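Local coordinates for solute Binding Protein, BlMnBP1 in complex with mannotriose (Bifidobacterium, PDB 6FUV) that binds beta-linked manno-oligosaccharides such as mannotriose and probably delivers them to an ABC transporter for uptake into the cell, at residues Lys405-Ile409 against Asp410-Gly414. Numbering follows the deposited sequence.
Sequences KTKTI and DQIMG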
ATOM      1  N   LYS A 405      18.017  -2.678 -22.851  1.00 30.03           N
ATOM      2  CA  LYS A 405      17.419  -2.872 -24.164  1.00 30.58           C
ATOM      3  C   LYS A 405      17.465  -4.325 -24.611  1.00 35.48           C
ATOM      4  O   LYS A 405      17.571  -4.603 -25.810  1.00 33.17           O
ATOM      5  CB  LYS A 405      18.117  -1.981 -25.196  1.00 35.25           C
ATOM      6  CG  LYS A 405      18.286  -0.538 -24.732  1.00 39.48           C
ATOM      7  CD  LYS A 405      19.503   0.129 -25.347  1.00 43.32           C
ATOM      8  CE  LYS A 405      19.704   1.540 -24.756  1.00 38.07           C
ATOM      9  NZ  LYS A 405      21.028   2.111 -25.147  1.00 55.32           N
ATOM     10  N   THR A 406      17.378  -5.253 -23.661  1.00 27.44           N
ATOM     11  CA  THR A 406      17.361  -6.667 -23.998  1.00 24.36           C
ATOM     12  C   THR A 406      15.976  -7.181 -24.328  1.00 30.32           C
ATOM     13  O   THR A 406      15.851  -8.253 -24.929  1.00 33.64           O
ATOM     14  CB  THR A 406      17.901  -7.484 -22.828  1.00 30.25           C
ATOM     15  OG1 THR A 406      17.080  -7.255 -21.678  1.00 32.93           O
ATOM     16  CG2 THR A 406      19.325  -7.081 -22.483  1.00 22.21           C
ATOM     17  N   LYS A 407      14.938  -6.457 -23.929  1.00 24.65           N
ATOM     18  CA  LYS A 407      13.569  -6.886 -24.162  1.00 29.62           C
ATOM     19  C   LYS A 407      12.687  -5.655 -24.292  1.00 26.24           C
ATOM     20  O   LYS A 407      12.908  -4.665 -23.591  1.00 16.78           O
ATOM     21  CB  LYS A 407      13.042  -7.751 -23.008  1.00 27.79           C
ATOM     22  CG  LYS A 407      13.436  -9.155 -22.981  1.00 26.46           C
ATOM     23  CD  LYS A 407      12.797  -9.840 -21.764  1.00 33.28           C
ATOM     24  CE  LYS A 407      13.274 -11.274 -21.597  1.00 38.35           C
ATOM     25  NZ  LYS A 407      12.841 -11.820 -20.260  1.00 43.58           N
ATOM     26  N   THR A 408      11.673  -5.743 -25.155  1.00 22.44           N
ATOM     27  CA  THR A 408      10.601  -4.770 -25.226  1.00 24.68           C
ATOM     28  C   THR A 408       9.613  -4.975 -24.071  1.00 22.36           C
ATOM     29  O   THR A 408       9.530  -6.046 -23.474  1.00 21.62           O
ATOM     30  CB  THR A 408       9.864  -4.911 -26.547  1.00 34.99           C
ATOM     31  OG1 THR A 408       9.203  -6.182 -26.578  1.00 26.41           O
ATOM     32  CG2 THR A 408      10.836  -4.772 -27.737  1.00 22.04           C
ATOM     33  N   ILE A 409       8.827  -3.936 -23.773  1.00 18.53           N
ATOM     34  CA  ILE A 409       7.769  -4.104 -22.772  1.00 24.40           C
ATOM     35  C   ILE A 409       6.766  -5.167 -23.196  1.00 21.77           C
ATOM     36  O   ILE A 409       6.237  -5.908 -22.359  1.00 19.20           O
ATOM     37  CB  ILE A 409       7.048  -2.778 -22.491  1.00 24.78           C
ATOM     38  CG1 ILE A 409       6.137  -2.951 -21.277  1.00 24.81           C
ATOM     39  CG2 ILE A 409       6.243  -2.305 -23.690  1.00 20.57           C
ATOM     40  CD1 ILE A 409       6.817  -3.222 -20.038  1.00 22.88           C
ATOM     41  N   ASP A 410       6.509  -5.286 -24.498  1.00 26.78           N
ATOM     42  CA  ASP A 410       5.597  -6.317 -24.974  1.00 22.34           C
ATOM     43  C   ASP A 410       6.141  -7.728 -24.726  1.00 27.10           C
ATOM     44  O   ASP A 410       5.404  -8.621 -24.307  1.00 25.60           O
ATOM     45  CB  ASP A 410       5.331  -6.087 -26.458  1.00 28.65           C
ATOM     46  CG  ASP A 410       5.044  -4.617 -26.784  1.00 28.41           C
ATOM     47  OD1 ASP A 410       4.002  -4.070 -26.380  1.00 26.57           O
ATOM     48  OD2 ASP A 410       5.918  -3.995 -27.426  1.00 43.44           O
ATOM     49  N   GLN A 411       7.415  -7.966 -24.999  1.00 20.29           N
ATOM     50  CA  GLN A 411       7.986  -9.268 -24.668  1.00 21.22           C
ATOM     51  C   GLN A 411       7.792  -9.603 -23.191  1.00 20.00           C
ATOM     52  O   GLN A 411       7.473 -10.752 -22.845  1.00 25.99           O
ATOM     53  CB  GLN A 411       9.481  -9.288 -24.991  1.00 29.35           C
ATOM     54  CG  GLN A 411       9.846  -9.311 -26.450  1.00 36.37           C
ATOM     55  CD  GLN A 411      11.328  -9.083 -26.677  1.00 35.26           C
ATOM     56  OE1 GLN A 411      11.698  -8.083 -27.286  1.00 30.23           O
ATOM     57  NE2 GLN A 411      12.188 -10.004 -26.174  1.00 36.17           N
ATOM     58  N   ILE A 412       8.025  -8.622 -22.312  1.00 16.83           N
ATOM     59  CA  ILE A 412       7.901  -8.854 -20.885  1.00 19.09           C
ATOM     60  C   ILE A 412       6.455  -9.165 -20.528  1.00 24.96           C
ATOM     61  O   ILE A 412       6.186 -10.084 -19.746  1.00 24.03           O
ATOM     62  CB  ILE A 412       8.435  -7.645 -20.102  1.00 12.82           C
ATOM     63  CG1 ILE A 412       9.899  -7.375 -20.440  1.00 24.06           C
ATOM     64  CG2 ILE A 412       8.356  -7.912 -18.632  1.00 16.27           C
ATOM     65  CD1 ILE A 412      10.500  -6.079 -19.881  1.00 16.32           C
ATOM     66  N   MET A 413       5.492  -8.407 -21.092  1.00 21.43           N
ATOM     67  CA  MET A 413       4.109  -8.618 -20.693  1.00 24.16           C
ATOM     68  C   MET A 413       3.618  -9.924 -21.295  1.00 25.11           C
ATOM     69  O   MET A 413       2.823 -10.634 -20.687  1.00 22.81           O
ATOM     70  CB  MET A 413       3.225  -7.436 -21.093  1.00 18.36           C
ATOM     71  CG  MET A 413       3.557  -6.099 -20.433  1.00 18.74           C
ATOM     72  SD  MET A 413       3.237  -6.041 -18.666  1.00 17.67           S
ATOM     73  CE  MET A 413       4.797  -6.486 -17.879  1.00 22.21           C
ATOM     74  N   GLY A 414       4.117 -10.290 -22.471  1.00 25.36           N
ATOM     75  CA  GLY A 414       3.750 -11.579 -23.024  1.00 25.10           C
ATOM     76  C   GLY A 414       4.262 -12.708 -22.157  1.00 25.57           C
ATOM     77  O   GLY A 414       3.574 -13.710 -21.940  1.00 21.10           O
TER
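Thr408 and Gln411 grip each other through two reciprocal bonds at the start of helix 409-426. The threonine hydroxyl, OG1, accepts the backbone N-H of Gln411 at 3.0 Å from N, in a nearly straight bond (N-H...O 167°). With chi1 at 66°, OG1 sits between the threonine's own N and carbonyl carbon, which turns it into the first turn. In return the glutamine reaches back along the chain, extended beyond CG, and places OE1 3.2 Å from Thr408 N. That N-H aims squarely at the oxygen (175°) but arrives from above the carbonyl plane. The same amide rests its NE2 against CG of Lys407, 3.5 Å away, while the lysine chain runs on past CG1 of Ile412 to a salt bridge between NZ and Glu415.

Regular helical bonding begins with Ile412 N on Thr408 O, at 3.2 Å, and continues with Met413 N on the carbonyl O of the buried Ile409, at 2.9 Å. Ile409 CG1 comes within 4.2 Å of Met413 CG, the two side chains meeting at a slant. Both face helix 223-236, Ile409 against Tyr225 and Tyr232, and Met413 against Tyr228; Ile412 adds Tyr232 and Ile398 of helix 393-404. Asp410, though exposed, hydrogen-bonds through OD1 to the hydroxyl of Tyr225, beside CG2 of Ile409. The short link from helix 393-404, which ends in a Schellman motif at Lys405, thus passes into the C-terminal helix through a capping box, with Thr408 as N-cap and Gln411 at N3.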